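N-acyl homoserine lactonase (Bacillus thuringiensis, PDB 2BR6) hydrolyses the lactone ring of N-acyl homoserine lactones, bacterial quorum-sensing signals, with a site that holds two zinc ions. Local coordinates at residues 21-26 with 194-199; 33-38 with 237-242; 104-109 with 170-175; 124-129 with 151-156. All blocks are in the same frame, centred on the assembly; numbering follows the deposited sequence.

Interaction 1. Residues 21-26 with 194-199; sequences SSVNSA and ASYTKE. With HSL (homoserine lactone), chain F.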
loop_
_atom_site.group_PDB
_atom_site.type_symbol
_atom_site.label_atom_id
_atom_site.label_comp_id
_atom_site.label_asym_id
_atom_site.label_seq_id
_atom_site.Cartn_x
_atom_site.Cartn_y
_atom_site.Cartn_z
ATOM N N SER A 21 7.501 -5.096 -18.272
ATOM C CA SER A 21 7.795 -6.436 -17.746
ATOM C C SER A 21 7.589 -6.518 -16.225
ATOM O O SER A 21 7.533 -7.614 -15.666
ATOM C CB SER A 21 9.205 -6.889 -18.138
ATOM O OG SER A 21 10.194 -6.017 -17.613
ATOM N N SER A 22 7.456 -5.363 -15.573
ATOM C CA SER A 22 7.136 -5.294 -14.143
ATOM C C SER A 22 5.771 -5.898 -13.806
ATOM O O SER A 22 5.595 -6.437 -12.708
ATOM C CB SER A 22 7.163 -3.842 -13.658
ATOM O OG SER A 22 6.115 -3.083 -14.254
ATOM N N VAL A 23 4.806 -5.781 -14.726
ATOM C CA VAL A 23 3.423 -6.252 -14.485
ATOM C C VAL A 23 3.179 -7.621 -15.118
ATOM O O VAL A 23 2.169 -8.273 -14.856
ATOM C CB VAL A 23 2.327 -5.234 -14.960
ATOM C CG1 VAL A 23 2.605 -3.850 -14.417
ATOM C CG2 VAL A 23 2.192 -5.203 -16.494
ATOM N N ASN A 24 4.121 -8.044 -15.953
ATOM C CA ASN A 24 4.054 -9.339 -16.606
ATOM C C ASN A 24 5.465 -9.752 -16.987
ATOM O O ASN A 24 6.017 -9.277 -17.987
ATOM C CB ASN A 24 3.136 -9.287 -17.838
ATOM C CG ASN A 24 3.011 -10.639 -18.543
ATOM O OD1 ASN A 24 3.751 -11.587 -18.250
ATOM N ND2 ASN A 24 2.070 -10.730 -19.476
ATOM N N SER A 25 6.034 -10.647 -16.181
ATOM C CA SER A 25 7.417 -11.094 -16.341
ATOM C C SER A 25 7.745 -11.721 -17.705
ATOM O O SER A 25 8.924 -11.861 -18.043
ATOM C CB SER A 25 7.796 -12.057 -15.211
ATOM O OG SER A 25 7.662 -11.426 -13.950
ATOM N N ALA A 26 6.720 -12.073 -18.487
ATOM C CA ALA A 26 6.915 -12.666 -19.819
ATOM C C ALA A 26 7.069 -11.650 -20.963
ATOM O O ALA A 26 7.456 -12.023 -22.079
ATOM C CB ALA A 26 5.795 -13.655 -20.133
ATOM N N ALA A 194 0.889 -7.110 -3.528
ATOM C CA ALA A 194 0.724 -8.560 -3.632
ATOM C C ALA A 194 0.184 -8.948 -5.034
ATOM O O ALA A 194 0.289 -10.106 -5.455
ATOM C CB ALA A 194 -0.173 -9.068 -2.535
ATOM N N SER A 195 -0.371 -7.964 -5.749
ATOM C CA SER A 195 -0.755 -8.104 -7.155
ATOM C C SER A 195 -0.871 -6.694 -7.732
ATOM O O SER A 195 -1.678 -5.892 -7.254
ATOM C CB SER A 195 -2.086 -8.861 -7.317
ATOM O OG SER A 195 -1.886 -10.259 -7.165
ATOM N N TYR A 196 -0.037 -6.379 -8.717
ATOM C CA TYR A 196 -0.088 -5.052 -9.346
ATOM C C TYR A 196 -1.413 -4.896 -10.077
ATOM O O TYR A 196 -2.065 -3.866 -9.965
ATOM C CB TYR A 196 1.049 -4.861 -10.354
ATOM C CG TYR A 196 2.414 -4.507 -9.789
ATOM C CD1 TYR A 196 2.690 -4.561 -8.419
ATOM C CD2 TYR A 196 3.452 -4.156 -10.653
ATOM C CE1 TYR A 196 3.970 -4.239 -7.917
ATOM C CE2 TYR A 196 4.728 -3.847 -10.167
ATOM C CZ TYR A 196 4.973 -3.885 -8.804
ATOM O OH TYR A 196 6.239 -3.573 -8.377
ATOM N N THR A 197 -1.790 -5.925 -10.842
ATOM C CA THR A 197 -2.960 -5.879 -11.731
ATOM C C THR A 197 -3.889 -7.048 -11.460
ATOM O O THR A 197 -3.478 -8.066 -10.887
ATOM C CB THR A 197 -2.528 -5.985 -13.202
ATOM O OG1 THR A 197 -2.079 -7.324 -13.458
ATOM C CG2 THR A 197 -1.311 -5.106 -13.482
ATOM N N LYS A 198 -5.127 -6.928 -11.925
ATOM C CA LYS A 198 -6.097 -7.985 -11.703
ATOM C C LYS A 198 -5.579 -9.325 -12.202
ATOM O O LYS A 198 -5.807 -10.344 -11.564
ATOM C CB LYS A 198 -7.447 -7.682 -12.353
ATOM C CG LYS A 198 -8.495 -8.706 -11.957
ATOM C CD LYS A 198 -9.854 -8.451 -12.559
ATOM C CE LYS A 198 -10.812 -9.536 -12.070
ATOM N NZ LYS A 198 -12.182 -9.435 -12.654
ATOM N N GLU A 199 -4.896 -9.326 -13.346
ATOM C CA GLU A 199 -4.439 -10.585 -13.922
ATOM C C GLU A 199 -3.287 -11.211 -13.126
ATOM O O GLU A 199 -3.128 -12.431 -13.147
ATOM C CB GLU A 199 -4.116 -10.457 -15.416
ATOM C CG GLU A 199 -2.881 -9.630 -15.720
ATOM C CD GLU A 199 -2.481 -9.665 -17.189
ATOM O OE1 GLU A 199 -1.406 -9.118 -17.506
ATOM O OE2 GLU A 199 -3.228 -10.241 -18.028
HETATM N N HSL F . 8.767 0.583 -7.186
HETATM C CA HSL F . 8.292 -0.586 -7.329
HETATM C C HSL F . 6.923 -1.013 -7.141
HETATM O O HSL F . 5.892 -0.459 -7.526
HETATM C CB HSL F . 9.251 -1.813 -7.244
HETATM C CG HSL F . 8.406 -2.804 -6.458
HETATM O OD HSL F . 6.983 -2.300 -6.426
HETATM O O HOH W 1 -0.392 -7.597 -15.489
HETATM O O HOH W 2 -0.008 -8.668 -19.637
#
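V23 meets Y196 at the ring edge: V23 CG1 lies in the ring plane, 3.9 Å from Y196 CD2, and the two side chains cross at about a right angle. In this metallo-beta-lactamase fold the loop 21-26 thereby backs a tyrosine of the homoserine lactone pocket. The Y196 side chain leaves with CG anti to its own carbonyl carbon (chi1 -80°), which sends the ring between S22 and V23 and the ligand; S22 O sits obliquely to it, 3.7 Å from Y196 CE2. Beside the ring, V23 CB packs on T197 CG2 at 3.9 Å. Water carries the polar link. One molecule donates to V23 O and to E199 OE1 and accepts from T197 OG1, each at 2.7 Å; T197 OG1 also caps helix 198-202 through N200 N. A second water joins N24 ND2 to E199 OE1, and N24 OD1 closes an Asx turn with A26 N. At the far end of the ring, Y196 OH donates to the lactone OD at 2.4 Å, so short that the exact length is doubtful.

Interaction 2. Residues 33-38 with 237-242; sequences LNLPVW and HDIEQE. With ZN (zinc ion), chain B; HSL (homoserine lactone), chain F.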
loop_
_atom_site.group_PDB
_atom_site.type_symbol
_atom_site.label_atom_id
_atom_site.label_comp_id
_atom_site.label_asym_id
_atom_site.label_seq_id
_atom_site.Cartn_x
_atom_site.Cartn_y
_atom_site.Cartn_z
ATOM N N LEU A 33 5.485 1.657 -18.810
ATOM C CA LEU A 33 4.157 1.802 -18.239
ATOM C C LEU A 33 4.226 2.881 -17.171
ATOM O O LEU A 33 5.213 2.982 -16.436
ATOM C CB LEU A 33 3.679 0.495 -17.599
ATOM C CG LEU A 33 3.314 -0.683 -18.504
ATOM C CD1 LEU A 33 2.723 -1.779 -17.646
ATOM C CD2 LEU A 33 2.346 -0.293 -19.620
ATOM N N ASN A 34 3.167 3.670 -17.085
ATOM C CA ASN A 34 3.093 4.754 -16.126
ATOM C C ASN A 34 2.025 4.354 -15.110
ATOM O O ASN A 34 0.826 4.481 -15.372
ATOM C CB ASN A 34 2.746 6.055 -16.856
ATOM C CG ASN A 34 2.865 7.280 -15.969
ATOM O OD1 ASN A 34 2.537 7.233 -14.794
ATOM N ND2 ASN A 34 3.305 8.398 -16.549
ATOM N N LEU A 35 2.482 3.848 -13.968
ATOM C CA LEU A 35 1.606 3.249 -12.952
ATOM C C LEU A 35 1.154 4.224 -11.861
ATOM O O LEU A 35 1.945 5.069 -11.426
ATOM C CB LEU A 35 2.328 2.065 -12.295
ATOM C CG LEU A 35 2.821 0.974 -13.251
ATOM C CD1 LEU A 35 3.657 -0.044 -12.508
ATOM C CD2 LEU A 35 1.658 0.299 -13.966
ATOM N N PRO A 36 -0.085 4.091 -11.373
ATOM C CA PRO A 36 -0.558 4.968 -10.300
ATOM C C PRO A 36 0.045 4.572 -8.954
ATOM O O PRO A 36 0.205 3.377 -8.676
ATOM C CB PRO A 36 -2.075 4.710 -10.285
ATOM C CG PRO A 36 -2.192 3.277 -10.714
ATOM C CD PRO A 36 -1.119 3.111 -11.767
ATOM N N VAL A 37 0.372 5.572 -8.139
ATOM C CA VAL A 37 0.770 5.363 -6.746
ATOM C C VAL A 37 -0.387 5.801 -5.862
ATOM O O VAL A 37 -1.003 6.838 -6.109
ATOM C CB VAL A 37 2.050 6.141 -6.389
ATOM C CG1 VAL A 37 2.421 5.950 -4.904
ATOM C CG2 VAL A 37 3.212 5.693 -7.271
ATOM N N TRP A 38 -0.678 4.998 -4.845
ATOM C CA TRP A 38 -1.860 5.192 -4.007
ATOM C C TRP A 38 -1.481 5.282 -2.547
ATOM O O TRP A 38 -0.537 4.623 -2.105
ATOM C CB TRP A 38 -2.777 3.975 -4.113
ATOM C CG TRP A 38 -3.455 3.799 -5.421
ATOM C CD1 TRP A 38 -3.201 2.828 -6.348
ATOM C CD2 TRP A 38 -4.542 4.567 -5.928
ATOM N NE1 TRP A 38 -4.054 2.960 -7.416
ATOM C CE2 TRP A 38 -4.891 4.021 -7.185
ATOM C CE3 TRP A 38 -5.273 5.667 -5.444
ATOM C CZ2 TRP A 38 -5.919 4.545 -7.968
ATOM C CZ3 TRP A 38 -6.299 6.197 -6.233
ATOM C CH2 TRP A 38 -6.612 5.629 -7.477
ATOM N N HIS A 237 -1.269 -1.408 -8.548
ATOM C CA HIS A 237 -0.756 -0.507 -9.578
ATOM C C HIS A 237 -1.438 -0.881 -10.892
ATOM O O HIS A 237 -0.779 -1.298 -11.855
ATOM C CB HIS A 237 0.772 -0.660 -9.713
ATOM C CG HIS A 237 1.564 -0.162 -8.533
ATOM N ND1 HIS A 237 1.533 1.148 -8.098
ATOM C CD2 HIS A 237 2.465 -0.794 -7.737
ATOM C CE1 HIS A 237 2.360 1.296 -7.077
ATOM N NE2 HIS A 237 2.938 0.134 -6.837
ATOM N N ASP A 238 -2.767 -0.748 -10.917
ATOM C CA ASP A 238 -3.584 -1.233 -12.040
ATOM C C ASP A 238 -4.171 -0.065 -12.829
ATOM O O ASP A 238 -5.130 0.569 -12.376
ATOM C CB ASP A 238 -4.721 -2.116 -11.525
ATOM C CG ASP A 238 -5.401 -2.909 -12.626
ATOM O OD1 ASP A 238 -5.545 -2.396 -13.770
ATOM O OD2 ASP A 238 -5.828 -4.068 -12.433
ATOM N N ILE A 239 -3.610 0.208 -14.005
ATOM C CA ILE A 239 -4.076 1.365 -14.800
ATOM C C ILE A 239 -5.458 1.161 -15.408
ATOM O O ILE A 239 -6.139 2.126 -15.749
ATOM C CB ILE A 239 -3.062 1.827 -15.900
ATOM C CG1 ILE A 239 -3.151 0.974 -17.180
ATOM C CG2 ILE A 239 -1.650 2.024 -15.322
ATOM C CD1 ILE A 239 -2.246 -0.221 -17.246
ATOM N N GLU A 240 -5.869 -0.094 -15.540
ATOM C CA GLU A 240 -7.188 -0.408 -16.080
ATOM C C GLU A 240 -8.296 -0.139 -15.047
ATOM O O GLU A 240 -9.387 0.305 -15.393
ATOM C CB GLU A 240 -7.198 -1.861 -16.543
ATOM C CG GLU A 240 -8.471 -2.305 -17.227
ATOM C CD GLU A 240 -8.485 -3.799 -17.446
ATOM O OE1 GLU A 240 -8.827 -4.539 -16.499
ATOM O OE2 GLU A 240 -8.157 -4.223 -18.569
ATOM N N GLN A 241 -8.003 -0.421 -13.779
ATOM C CA GLN A 241 -8.952 -0.260 -12.685
ATOM C C GLN A 241 -8.956 1.177 -12.160
ATOM O O GLN A 241 -9.966 1.669 -11.651
ATOM C CB GLN A 241 -8.580 -1.232 -11.552
ATOM C CG GLN A 241 -9.570 -1.284 -10.407
ATOM C CD GLN A 241 -9.197 -2.317 -9.350
ATOM O OE1 GLN A 241 -9.981 -3.226 -9.053
ATOM N NE2 GLN A 241 -8.019 -2.178 -8.786
ATOM N N GLU A 242 -7.819 1.847 -12.325
ATOM C CA GLU A 242 -7.550 3.158 -11.741
ATOM C C GLU A 242 -8.688 4.189 -11.820
ATOM O O GLU A 242 -9.127 4.711 -10.790
ATOM C CB GLU A 242 -6.262 3.732 -12.362
ATOM C CG GLU A 242 -5.892 5.121 -11.870
ATOM C CD GLU A 242 -4.686 5.706 -12.588
ATOM O OE1 GLU A 242 -4.022 4.994 -13.379
ATOM O OE2 GLU A 242 -4.406 6.899 -12.354
HETATM ZN ZN ZN B . 4.543 -0.278 -5.385
HETATM N N HSL F . 8.767 0.583 -7.186
HETATM C CA HSL F . 8.292 -0.586 -7.329
HETATM C C HSL F . 6.923 -1.013 -7.141
HETATM O O HSL F . 5.892 -0.459 -7.526
HETATM C CB HSL F . 9.251 -1.813 -7.244
HETATM C CG HSL F . 8.406 -2.804 -6.458
HETATM O OD HSL F . 6.983 -2.300 -6.426
HETATM O O HOH W 3 -4.250 0.415 -8.927
HETATM O O HOH W 4 6.556 -0.635 -4.491
#
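The CB of H237 rests on L35, 4.1 Å from both L35 CB and L35 CD1, the side chains crossing at about a right angle. In the ring beyond CB, ND1 donates to P36 O at 2.7 Å; the bond is nearly straight (160°) and the acceptor lies 2° out of the imidazole plane. CE1 lies beside P36 O, CD2 is 3.4 Å from the lactone O, which is oblique to the ring, and NE2 binds zinc at 2.2 Å; held at ND1 and NE2 together, the ring has little freedom to rotate. This ion belongs to the two-metal centre of the metallo-beta-lactamase fold, where D110, H111 and D193 bind it too, with a water and the lactone O. Strand 32-44 is thus second shell to a metal ligand. The P36 ring touches both I239 and E242: P36 CD lies 3.8 Å from I239 CG2, and P36 CB 3.6 Å from E242 CD, whose carboxylate is salt-bridged to R15. One water accepts from W38 NE1 and D238 N.

Interaction 3. Residues 104-109 with 170-175; sequences SSHLHF and GHSPGH. With ZN (zinc ion), chain C; HSL (homoserine lactone), chain F.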
loop_
_atom_site.group_PDB
_atom_site.type_symbol
_atom_site.label_atom_id
_atom_site.label_comp_id
_atom_site.label_asym_id
_atom_site.label_seq_id
_atom_site.Cartn_x
_atom_site.Cartn_y
_atom_site.Cartn_z
ATOM N N SER A 104 2.254 0.641 6.992
ATOM C CA SER A 104 3.139 0.491 5.837
ATOM C C SER A 104 2.934 -0.903 5.249
ATOM O O SER A 104 3.316 -1.898 5.868
ATOM C CB SER A 104 4.613 0.676 6.244
ATOM O OG SER A 104 4.903 2.031 6.569
ATOM N N SER A 105 2.325 -0.983 4.066
ATOM C CA SER A 105 2.208 -2.264 3.342
ATOM C C SER A 105 3.600 -2.884 3.189
ATOM O O SER A 105 3.808 -4.094 3.396
ATOM C CB SER A 105 1.580 -2.029 1.962
ATOM O OG SER A 105 2.357 -1.123 1.182
ATOM N N HIS A 106 4.558 -2.027 2.844
ATOM C CA HIS A 106 5.959 -2.397 2.753
ATOM C C HIS A 106 6.785 -1.129 2.628
ATOM O O HIS A 106 6.223 -0.022 2.555
ATOM C CB HIS A 106 6.228 -3.414 1.628
ATOM C CG HIS A 106 5.900 -2.941 0.244
ATOM N ND1 HIS A 106 4.694 -2.358 -0.089
ATOM C CD2 HIS A 106 6.587 -3.071 -0.917
ATOM C CE1 HIS A 106 4.666 -2.123 -1.389
ATOM N NE2 HIS A 106 5.804 -2.542 -1.914
ATOM N N LEU A 107 8.110 -1.266 2.619
ATOM C CA LEU A 107 8.930 -0.065 2.716
ATOM C C LEU A 107 9.625 0.314 1.397
ATOM O O LEU A 107 10.635 1.025 1.403
ATOM C CB LEU A 107 9.903 -0.163 3.901
ATOM C CG LEU A 107 9.262 -0.277 5.296
ATOM C CD1 LEU A 107 10.347 -0.485 6.364
ATOM C CD2 LEU A 107 8.378 0.922 5.655
ATOM N N HIS A 108 9.059 -0.144 0.276
ATOM C CA HIS A 108 9.494 0.303 -1.057
ATOM C C HIS A 108 9.233 1.805 -1.184
ATOM O O HIS A 108 8.328 2.347 -0.531
ATOM C CB HIS A 108 8.807 -0.478 -2.176
ATOM C CG HIS A 108 9.366 -1.853 -2.375
ATOM N ND1 HIS A 108 8.800 -2.769 -3.232
ATOM C CD2 HIS A 108 10.429 -2.470 -1.812
ATOM C CE1 HIS A 108 9.493 -3.893 -3.194
ATOM N NE2 HIS A 108 10.489 -3.740 -2.339
ATOM N N PHE A 109 10.033 2.473 -2.013
ATOM C CA PHE A 109 10.082 3.936 -2.009
ATOM C C PHE A 109 8.728 4.605 -2.308
ATOM O O PHE A 109 8.478 5.723 -1.851
ATOM C CB PHE A 109 11.170 4.435 -2.968
ATOM C CG PHE A 109 10.741 4.470 -4.397
ATOM C CD1 PHE A 109 10.248 5.646 -4.955
ATOM C CD2 PHE A 109 10.800 3.324 -5.184
ATOM C CE1 PHE A 109 9.826 5.684 -6.282
ATOM C CE2 PHE A 109 10.380 3.350 -6.513
ATOM C CZ PHE A 109 9.890 4.539 -7.059
ATOM N N GLY A 170 6.544 -11.757 -0.454
ATOM C CA GLY A 170 6.912 -12.273 -1.776
ATOM C C GLY A 170 7.368 -11.123 -2.643
ATOM O O GLY A 170 8.532 -11.056 -3.040
ATOM N N HIS A 171 6.444 -10.210 -2.929
ATOM C CA HIS A 171 6.796 -8.989 -3.628
ATOM C C HIS A 171 7.957 -8.273 -2.921
ATOM O O HIS A 171 8.915 -7.832 -3.563
ATOM C CB HIS A 171 5.611 -8.047 -3.707
ATOM C CG HIS A 171 5.973 -6.730 -4.295
ATOM N ND1 HIS A 171 6.313 -6.587 -5.620
ATOM C CD2 HIS A 171 6.132 -5.513 -3.727
ATOM C CE1 HIS A 171 6.612 -5.323 -5.857
ATOM N NE2 HIS A 171 6.519 -4.653 -4.723
ATOM N N SER A 172 7.838 -8.155 -1.600
ATOM C CA SER A 172 8.934 -7.739 -0.725
ATOM C C SER A 172 8.996 -8.744 0.445
ATOM O O SER A 172 8.026 -9.499 0.665
ATOM C CB SER A 172 8.723 -6.294 -0.231
ATOM O OG SER A 172 7.675 -6.211 0.721
ATOM N N PRO A 173 10.092 -8.758 1.209
ATOM C CA PRO A 173 10.257 -9.752 2.281
ATOM C C PRO A 173 9.120 -9.782 3.315
ATOM O O PRO A 173 8.759 -10.871 3.809
ATOM C CB PRO A 173 11.580 -9.345 2.927
ATOM C CG PRO A 173 12.330 -8.702 1.780
ATOM C CD PRO A 173 11.278 -7.876 1.102
ATOM N N GLY A 174 8.540 -8.614 3.612
ATOM C CA GLY A 174 7.486 -8.504 4.628
ATOM C C GLY A 174 6.248 -7.756 4.166
ATOM O O GLY A 174 5.583 -7.096 4.960
ATOM N N HIS A 175 5.923 -7.875 2.882
ATOM C CA HIS A 175 4.761 -7.181 2.331
ATOM C C HIS A 175 3.469 -7.615 3.036
ATOM O O HIS A 175 3.283 -8.799 3.308
ATOM C CB HIS A 175 4.644 -7.477 0.828
ATOM C CG HIS A 175 3.522 -6.742 0.167
ATOM N ND1 HIS A 175 2.222 -7.199 0.194
ATOM C CD2 HIS A 175 3.493 -5.556 -0.489
ATOM C CE1 HIS A 175 1.444 -6.337 -0.437
ATOM N NE2 HIS A 175 2.188 -5.329 -0.857
HETATM ZN ZN ZN C . 6.639 -2.596 -4.025
HETATM N N HSL F . 8.767 0.583 -7.186
HETATM C CA HSL F . 8.292 -0.586 -7.329
HETATM C C HSL F . 6.923 -1.013 -7.141
HETATM O O HSL F . 5.892 -0.459 -7.526
HETATM C CB HSL F . 9.251 -1.813 -7.244
HETATM C CG HSL F . 8.406 -2.804 -6.458
HETATM O OD HSL F . 6.983 -2.300 -6.426
HETATM O O HOH W 5 5.193 -4.397 6.215
HETATM O O HOH W 4 6.556 -0.635 -4.491
#
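One zinc ion is gripped from both loops: H106 NE2 and H108 ND1 bind it at 2.3 Å each, and H171 NE2 at 2.2 Å. The first two open the HxHxDH signature of the metallo-beta-lactamase superfamily, whose D110 and H111 hold the other zinc. D193, a water shared by both metals and the lactone OD complete the shell. Two of the three imidazoles are held by a second layer of bonds. H106 ND1 donates to S105 OG at 2.9 Å with an N-H...O angle of 154°, the acceptor close to the ring plane, and S105 OG is itself tied to D52; H171 ND1 is bonded to A208 O. With NE2 on the metal and ND1 committed in this way, the H106 and H171 rings have little freedom to rotate. The CG of H106 sits between backbone N and carbonyl carbon (chi1 62°), a placing that brings the ring beside H175, which meets one of its faces. The contact is edge-to-face, though tilted: the edge of H175 approaches that face, centroids 4.7 Å apart and planes at 60°, with H175 CD2 3.4 Å from H106 ND1. S172 OG lies obliquely to the H106 ring, 3.3 Å from H106 CB, and is hydrogen-bonded to E129. The backbones also touch, through a CA-H...O contact of 3.4 Å from H175 CA to S105 O.

Interaction 4. Residues 124-129 with 151-156; sequences IVQRTE and KIIEGD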
loop_
_atom_site.group_PDB
_atom_site.type_symbol
_atom_site.label_atom_id
_atom_site.label_comp_id
_atom_site.label_asym_id
_atom_site.label_seq_id
_atom_site.Cartn_x
_atom_site.Cartn_y
_atom_site.Cartn_z
ATOM N N ILE A 124 2.848 0.907 11.751
ATOM C CA ILE A 124 2.707 -0.558 11.735
ATOM C C ILE A 124 3.400 -1.166 10.512
ATOM O O ILE A 124 3.058 -0.860 9.369
ATOM C CB ILE A 124 1.216 -0.995 11.825
ATOM C CG1 ILE A 124 0.554 -0.419 13.090
ATOM C CG2 ILE A 124 1.124 -2.527 11.801
ATOM C CD1 ILE A 124 -0.976 -0.600 13.172
ATOM N N VAL A 125 4.385 -2.021 10.779
ATOM C CA VAL A 125 5.211 -2.623 9.736
ATOM C C VAL A 125 5.579 -4.052 10.136
ATOM O O VAL A 125 5.757 -4.359 11.318
ATOM C CB VAL A 125 6.517 -1.781 9.458
ATOM C CG1 VAL A 125 7.389 -1.680 10.706
ATOM C CG2 VAL A 125 7.330 -2.393 8.318
ATOM N N GLN A 126 5.672 -4.931 9.143
ATOM C CA GLN A 126 6.037 -6.325 9.407
ATOM C C GLN A 126 7.503 -6.405 9.807
ATOM O O GLN A 126 8.351 -5.745 9.196
ATOM C CB GLN A 126 5.832 -7.176 8.153
ATOM C CG GLN A 126 4.365 -7.425 7.800
ATOM C CD GLN A 126 3.669 -8.374 8.763
ATOM O OE1 GLN A 126 2.444 -8.283 8.960
ATOM N NE2 GLN A 126 4.419 -9.305 9.325
ATOM N N ARG A 127 7.798 -7.243 10.804
ATOM C CA ARG A 127 9.178 -7.464 11.232
ATOM C C ARG A 127 10.107 -7.810 10.063
ATOM O O ARG A 127 11.218 -7.291 9.985
ATOM C CB ARG A 127 9.247 -8.568 12.281
ATOM C CG ARG A 127 10.650 -8.742 12.877
ATOM C CD ARG A 127 10.714 -9.469 14.208
ATOM N NE ARG A 127 9.786 -8.928 15.205
ATOM C CZ ARG A 127 10.038 -7.916 16.031
ATOM N NH1 ARG A 127 11.202 -7.276 16.000
ATOM N NH2 ARG A 127 9.101 -7.532 16.891
ATOM N N THR A 128 9.664 -8.698 9.172
ATOM C CA THR A 128 10.535 -9.148 8.072
ATOM C C THR A 128 10.803 -8.017 7.080
ATOM O O THR A 128 11.867 -7.981 6.452
ATOM C CB THR A 128 9.951 -10.369 7.334
ATOM O OG1 THR A 128 8.591 -10.101 6.996
ATOM C CG2 THR A 128 9.848 -11.579 8.247
ATOM N N GLU A 129 9.851 -7.095 6.950
ATOM C CA GLU A 129 10.029 -5.915 6.100
ATOM C C GLU A 129 10.991 -4.915 6.732
ATOM O O GLU A 129 11.908 -4.412 6.075
ATOM C CB GLU A 129 8.684 -5.238 5.791
ATOM C CG GLU A 129 8.752 -4.120 4.748
ATOM C CD GLU A 129 9.086 -4.610 3.341
ATOM O OE1 GLU A 129 8.950 -5.821 3.062
ATOM O OE2 GLU A 129 9.467 -3.765 2.494
ATOM N N LYS A 151 5.756 0.222 15.167
ATOM C CA LYS A 151 5.002 -0.811 15.852
ATOM C C LYS A 151 5.192 -2.051 15.008
ATOM O O LYS A 151 4.517 -2.228 13.991
ATOM C CB LYS A 151 3.526 -0.418 15.969
ATOM C CG LYS A 151 2.654 -1.449 16.664
ATOM C CD LYS A 151 1.332 -0.823 17.093
ATOM C CE LYS A 151 0.338 -1.876 17.575
ATOM N NZ LYS A 151 0.880 -2.792 18.624
ATOM N N ILE A 152 6.167 -2.866 15.400
ATOM C CA ILE A 152 6.601 -3.990 14.592
ATOM C C ILE A 152 5.726 -5.200 14.870
ATOM O O ILE A 152 5.586 -5.636 16.018
ATOM C CB ILE A 152 8.095 -4.311 14.875
ATOM C CG1 ILE A 152 8.961 -3.106 14.480
ATOM C CG2 ILE A 152 8.515 -5.578 14.139
ATOM C CD1 ILE A 152 10.373 -3.142 15.024
ATOM N N ILE A 153 5.136 -5.744 13.814
ATOM C CA ILE A 153 4.242 -6.886 13.982
ATOM C C ILE A 153 4.767 -8.072 13.180
ATOM O O ILE A 153 5.695 -7.929 12.375
ATOM C CB ILE A 153 2.791 -6.516 13.580
ATOM C CG1 ILE A 153 2.724 -6.097 12.097
ATOM C CG2 ILE A 153 2.227 -5.400 14.490
ATOM C CD1 ILE A 153 1.337 -6.181 11.476
ATOM N N GLU A 154 4.181 -9.246 13.411
ATOM C CA GLU A 154 4.567 -10.440 12.675
ATOM C C GLU A 154 3.321 -11.228 12.301
ATOM O O GLU A 154 2.642 -11.800 13.169
ATOM C CB GLU A 154 5.529 -11.314 13.499
ATOM C CG GLU A 154 6.756 -10.591 14.047
ATOM C CD GLU A 154 6.502 -9.817 15.342
ATOM O OE1 GLU A 154 5.812 -10.334 16.268
ATOM O OE2 GLU A 154 7.009 -8.673 15.447
ATOM N N GLY A 155 3.047 -11.289 11.009
ATOM C CA GLY A 155 1.939 -12.090 10.503
ATOM C C GLY A 155 0.651 -11.298 10.477
ATOM O O GLY A 155 0.679 -10.068 10.384
ATOM N N ASP A 156 -0.485 -11.999 10.537
ATOM C CA ASP A 156 -1.795 -11.337 10.453
ATOM C C ASP A 156 -2.068 -10.548 11.732
ATOM O O ASP A 156 -1.612 -10.928 12.795
ATOM C CB ASP A 156 -2.926 -12.342 10.251
ATOM C CG ASP A 156 -2.986 -12.913 8.826
ATOM O OD1 ASP A 156 -2.180 -12.509 7.949
ATOM O OD2 ASP A 156 -3.834 -13.772 8.501
#
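Strands 124-126 and 151-153 pair in parallel, I124 opposite K151, V125 opposite I152 and Q126 opposite I153, their axes 35° apart. They belong to a beta-alpha-beta unit that runs through helix 127-133 and ends in an outermost strand, 150-153, of the seven-stranded sheet. The ladder runs V125 N to K151 O (3.2 Å), I153 N to V125 O (2.9 Å) and R127 N to I153 O (2.7 Å); the last secures the start of the helix to the neighbouring strand. On the face that carries I124 and I153, I124 CG2 packs obliquely on I153 CD1 at 3.7 Å. Near the other face, the R127 chain bends at chi3 (-50°) and lays its guanidinium flat over I152, whose CG2 meets its centre, 3.4 Å from R127 CZ. E154 comes to the edge of the same guanidinium, its carboxylate plane turned 34° from it. In this salt bridge R127 NE and R127 NH2 both donate, by bent bonds, to E154 OE2 at 2.8 Å, from above one face of the carboxylate.

In the fold
From the N terminus, the loop between strands 7-19 and 32-44 opens interaction 1 and strand 32-44 interaction 2. The chain closes them in the same order, at 194-199 and 237-242, so the two loops cross; interaction 1 thereby ties the first loop to the start of helix 198-202, and K198 N to D238 OD2 joins both contacts. Interaction 3 (104-109 with 170-175) falls within both loops and joins the loops after strands 101-103 and 163-167; interaction 4 (124-129 with 151-156) falls within interaction 3, linked to it by E129, which accepts from L107 N. Interactions 1, 2 and 3 all touch the homoserine lactone. Interactions 2 and 4 reach the seven-stranded sheet, their centres about 26 Å apart.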